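Local coordinates for spheroplast protein Y (Escherichia coli, PDB 3OEO) that probably acts as an ATP-independent periplasmic chaperone, a cradle-shaped homodimer that limits protein aggregation and helps substrates refold, at residues N33-D36 with A37-Q40; A63-D66 with I67-D71. One frame throughout, in Å; residues are numbered along the deposited sequence.

Contact 1. Residues N33-D36 with A37-Q40; sequences NLTD and AQKQ. With CD (cadmium ion), chain E.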
loop_
_atom_site.group_PDB
_atom_site.type_symbol
_atom_site.label_atom_id
_atom_site.label_comp_id
_atom_site.label_asym_id
_atom_site.label_seq_id
_atom_site.Cartn_x
_atom_site.Cartn_y
_atom_site.Cartn_z
ATOM N N ASN A 33 14.575 -22.127 7.568
ATOM C CA ASN A 33 14.832 -22.993 8.721
ATOM C C ASN A 33 15.558 -22.254 9.841
ATOM O O ASN A 33 16.692 -22.578 10.204
ATOM C CB ASN A 33 15.555 -24.284 8.311
ATOM C CG ASN A 33 14.605 -25.329 7.741
ATOM O OD1 ASN A 33 13.439 -25.045 7.459
ATOM N ND2 ASN A 33 15.105 -26.550 7.572
ATOM N N LEU A 34 14.880 -21.234 10.356
ATOM C CA LEU A 34 15.380 -20.405 11.442
ATOM C C LEU A 34 15.323 -21.131 12.787
ATOM O O LEU A 34 14.578 -22.098 12.947
ATOM C CB LEU A 34 14.588 -19.096 11.506
ATOM C CG LEU A 34 13.094 -19.128 11.831
ATOM C CD1 LEU A 34 12.703 -17.804 12.436
ATOM C CD2 LEU A 34 12.242 -19.436 10.603
ATOM N N THR A 35 16.107 -20.650 13.748
ATOM C CA THR A 35 16.206 -21.282 15.064
ATOM C C THR A 35 15.137 -20.798 16.038
ATOM O O THR A 35 14.328 -19.919 15.715
ATOM C CB THR A 35 17.595 -21.053 15.711
ATOM O OG1 THR A 35 17.816 -19.647 15.886
ATOM C CG2 THR A 35 18.702 -21.650 14.843
ATOM N N ASP A 36 15.158 -21.379 17.236
ATOM C CA ASP A 36 14.246 -21.008 18.311
ATOM C C ASP A 36 14.631 -19.710 19.022
ATOM O O ASP A 36 13.949 -19.278 19.947
ATOM C CB ASP A 36 14.099 -22.156 19.315
ATOM C CG ASP A 36 13.008 -23.137 18.921
ATOM O OD1 ASP A 36 11.908 -22.691 18.528
ATOM O OD2 ASP A 36 13.245 -24.360 19.012
ATOM N N ALA A 37 15.714 -19.081 18.584
ATOM C CA ALA A 37 16.084 -17.771 19.098
ATOM C C ALA A 37 15.567 -16.683 18.158
ATOM O O ALA A 37 15.188 -15.595 18.602
ATOM C CB ALA A 37 17.593 -17.674 19.260
ATOM N N GLN A 38 15.528 -17.012 16.866
ATOM C CA GLN A 38 15.237 -16.056 15.793
ATOM C C GLN A 38 13.809 -15.498 15.802
ATOM O O GLN A 38 13.620 -14.288 15.948
ATOM C CB GLN A 38 15.580 -16.673 14.430
ATOM C CG GLN A 38 17.078 -16.913 14.212
ATOM C CD GLN A 38 17.388 -17.751 12.978
ATOM O OE1 GLN A 38 17.949 -18.840 13.080
ATOM N NE2 GLN A 38 17.025 -17.244 11.807
ATOM N N LYS A 39 12.818 -16.378 15.655
ATOM C CA LYS A 39 11.390 -15.999 15.659
ATOM C C LYS A 39 11.002 -15.011 16.764
ATOM O O LYS A 39 10.192 -14.107 16.542
ATOM C CB LYS A 39 10.497 -17.243 15.750
ATOM C CG LYS A 39 10.161 -17.894 14.417
ATOM C CD LYS A 39 9.481 -19.253 14.588
ATOM C CE LYS A 39 10.491 -20.391 14.683
ATOM N NZ LYS A 39 9.845 -21.719 14.504
ATOM N N GLN A 40 11.582 -15.195 17.946
ATOM C CA GLN A 40 11.295 -14.345 19.100
ATOM C C GLN A 40 12.001 -12.991 19.020
ATOM O O GLN A 40 11.476 -11.982 19.498
ATOM C CB GLN A 40 11.635 -15.072 20.411
ATOM C CG GLN A 40 11.429 -14.260 21.691
ATOM C CD GLN A 40 10.067 -13.581 21.776
ATOM O OE1 GLN A 40 9.977 -12.413 22.148
ATOM N NE2 GLN A 40 9.007 -14.310 21.431
HETATM CD CD CD E . 10.683 -25.007 18.105
HETATM O O HOH W 1 10.960 -23.919 16.307
HETATM O O HOH W 2 9.826 -26.939 17.751
#
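The side chains of Thr35 and Gln38 meet at about a right angle where the chain turns into helix 38-49, and the amide oxygen of Gln38 is the hub. OE1 takes two hydrogen bonds from one residue, from different directions. The hydroxyl OG1 of Thr35 lies 2.9 Å from Gln38 OE1, in the carbonyl plane and on a lone pair. The backbone N of Thr35 is 2.7 Å from the same OE1, well above that plane, 70° out of it. Gln38 gets there with CG anti to its carbonyl carbon (chi1 -67°) and an extended chain beyond, which carries the amide back over the residues before the helix. Its NE2 passes close to Leu34 CB, while Gln111 from helix 109-118 donates a further hydrogen bond to OE1. Thr35 OG1 caps Ala37 N only weakly, at 3.5 Å, and Gln38 N makes a separate weak backbone bond to Thr35 O. The side chains of Leu34 and Lys39 also cross at about a right angle, the CD1 methyl of Leu34 resting on CG of Lys39. The lysine bends at chi3, and its NZ donates to a water that also ligates a cadmium ion. Asp36 holds that ion through both carboxylate oxygens, OD1 at 2.7 Å and OD2 at 2.8 Å. Thr35 N to Gln38 OE1 is the side-chain-to-backbone bond of a capping box, the classic N-terminal closure of an alpha-helix.

Contact 2. Residues A63-D66 with I67-D71; sequences AMHD and IITSD. With CD (cadmium ion), chain G.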
loop_
_atom_site.group_PDB
_atom_site.type_symbol
_atom_site.label_atom_id
_atom_site.label_comp_id
_atom_site.label_asym_id
_atom_site.label_seq_id
_atom_site.Cartn_x
_atom_site.Cartn_y
_atom_site.Cartn_z
ATOM N N ALA A 63 -12.533 10.555 4.698
ATOM C CA ALA A 63 -12.295 11.359 3.494
ATOM C C ALA A 63 -12.312 10.525 2.215
ATOM O O ALA A 63 -13.092 10.814 1.305
ATOM C CB ALA A 63 -10.991 12.136 3.613
ATOM N N MET A 64 -11.478 9.485 2.150
ATOM C CA MET A 64 -11.467 8.591 0.986
ATOM C C MET A 64 -12.892 8.153 0.668
ATOM O O MET A 64 -13.330 8.212 -0.480
ATOM C CB MET A 64 -10.620 7.335 1.219
ATOM C CG MET A 64 -9.375 7.483 2.064
ATOM S SD MET A 64 -9.102 5.924 2.939
ATOM C CE MET A 64 -7.377 6.124 3.413
ATOM N N HIS A 65 -13.606 7.710 1.699
ATOM C CA HIS A 65 -15.005 7.318 1.561
ATOM C C HIS A 65 -15.796 8.469 0.943
ATOM O O HIS A 65 -16.463 8.287 -0.072
ATOM C CB HIS A 65 -15.584 6.916 2.920
ATOM C CG HIS A 65 -16.739 5.967 2.836
ATOM N ND1 HIS A 65 -18.024 6.324 3.190
ATOM C CD2 HIS A 65 -16.803 4.668 2.455
ATOM C CE1 HIS A 65 -18.828 5.289 3.025
ATOM N NE2 HIS A 65 -18.112 4.273 2.579
ATOM N N ASP A 66 -15.669 9.658 1.530
ATOM C CA ASP A 66 -16.399 10.852 1.088
ATOM C C ASP A 66 -16.216 11.169 -0.406
ATOM O O ASP A 66 -17.188 11.497 -1.097
ATOM C CB ASP A 66 -16.037 12.061 1.965
ATOM C CG ASP A 66 -16.345 11.828 3.453
ATOM O OD1 ASP A 66 -16.950 10.782 3.783
ATOM O OD2 ASP A 66 -15.994 12.694 4.295
ATOM N N ILE A 67 -14.985 11.055 -0.903
ATOM C CA ILE A 67 -14.693 11.377 -2.306
ATOM C C ILE A 67 -15.257 10.328 -3.267
ATOM O O ILE A 67 -15.780 10.671 -4.332
ATOM C CB ILE A 67 -13.174 11.554 -2.569
ATOM C CG1 ILE A 67 -12.527 12.392 -1.461
ATOM C CG2 ILE A 67 -12.940 12.211 -3.928
ATOM C CD1 ILE A 67 -11.142 11.917 -1.041
ATOM N N ILE A 68 -15.146 9.060 -2.883
ATOM C CA ILE A 68 -15.640 7.942 -3.693
ATOM C C ILE A 68 -17.172 7.832 -3.640
ATOM O O ILE A 68 -17.823 7.540 -4.640
ATOM C CB ILE A 68 -14.966 6.618 -3.246
ATOM C CG1 ILE A 68 -13.464 6.660 -3.586
ATOM C CG2 ILE A 68 -15.673 5.397 -3.858
ATOM C CD1 ILE A 68 -12.592 5.758 -2.739
ATOM N N THR A 69 -17.730 8.100 -2.464
ATOM C CA THR A 69 -19.166 8.002 -2.215
ATOM C C THR A 69 -19.955 9.241 -2.650
ATOM O O THR A 69 -21.069 9.468 -2.180
ATOM C CB THR A 69 -19.426 7.752 -0.731
ATOM O OG1 THR A 69 -18.795 8.787 0.031
ATOM C CG2 THR A 69 -18.847 6.418 -0.307
ATOM N N SER A 70 -19.373 10.035 -3.544
ATOM C CA SER A 70 -20.038 11.200 -4.120
ATOM C C SER A 70 -20.494 10.902 -5.537
ATOM O O SER A 70 -19.834 10.156 -6.255
ATOM C CB SER A 70 -19.105 12.415 -4.114
ATOM O OG SER A 70 -19.277 13.222 -5.278
ATOM N N ASP A 71 -21.616 11.496 -5.934
ATOM C CA ASP A 71 -22.166 11.290 -7.276
ATOM C C ASP A 71 -21.445 12.130 -8.306
ATOM O O ASP A 71 -21.512 11.849 -9.501
ATOM C CB ASP A 71 -23.657 11.617 -7.312
ATOM C CG ASP A 71 -24.437 10.860 -6.270
ATOM O OD1 ASP A 71 -24.473 9.615 -6.322
ATOM O OD2 ASP A 71 -25.013 11.523 -5.391
HETATM CD CD CD G . -19.189 11.014 4.852
HETATM O O HOH W 3 -19.365 10.257 7.384
HETATM O O HOH W 4 -21.368 10.221 5.607
#
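Thr69 has OG1 between its backbone N and carbonyl carbon (chi1 56°), which turns the hydroxyl back to His65 O and leaves CG2 facing the imidazole; His65 in turn has CG anti to its backbone N (chi1 -155°), swinging the ring toward that methyl. The result is an i to i+4 pairing at the C-terminal end of helix 60-68, with Thr69 the first residue to leave helical geometry. The methyl CG2 stands over the centre of one ring face as a CH-pi contact, 3.5 Å from the centroid and only 9° off the normal. His65 O accepts from Thr69 N at 2.7 Å, a regular helical bond, and also from Thr69 OG1, although that second separation is implausibly short and its exact length is doubtful. Just before it in the helix, Ile67 N donates to Ala63 O and Ile68 N to Met64 O, while CD1 of Ile67 lies against the Ala63 carbonyl. The histidine ring also meets Phe115 and Phe119 of the second subunit, and Thr69 packs on the same Phe115, so this helix end belongs to the dimer interface. Alongside, Asp66 binds a cadmium ion through one carboxylate oxygen, OD1, at 2.5 Å, with two waters as further ligands.

Together the two contacts illustrate how an elongated all-helical chain is punctuated at its helix ends. Contact 1 comes first and opens helix 38-49; contact 2 follows at the close of helix 60-68, the next helix along the chain. Their centres are 45 Å apart, on opposite sides of the chain's centre, and their nearest atoms are about 30 Å apart, so neither touches the other. Both belong to the LTXXQ family region of the chain. Their surroundings differ: residues 33-40 touch no other protein chain of the assembly and are tied to helix 109-118 of their own chain, whereas residues 63-71 lie against the second subunit of the cradle-shaped homodimer.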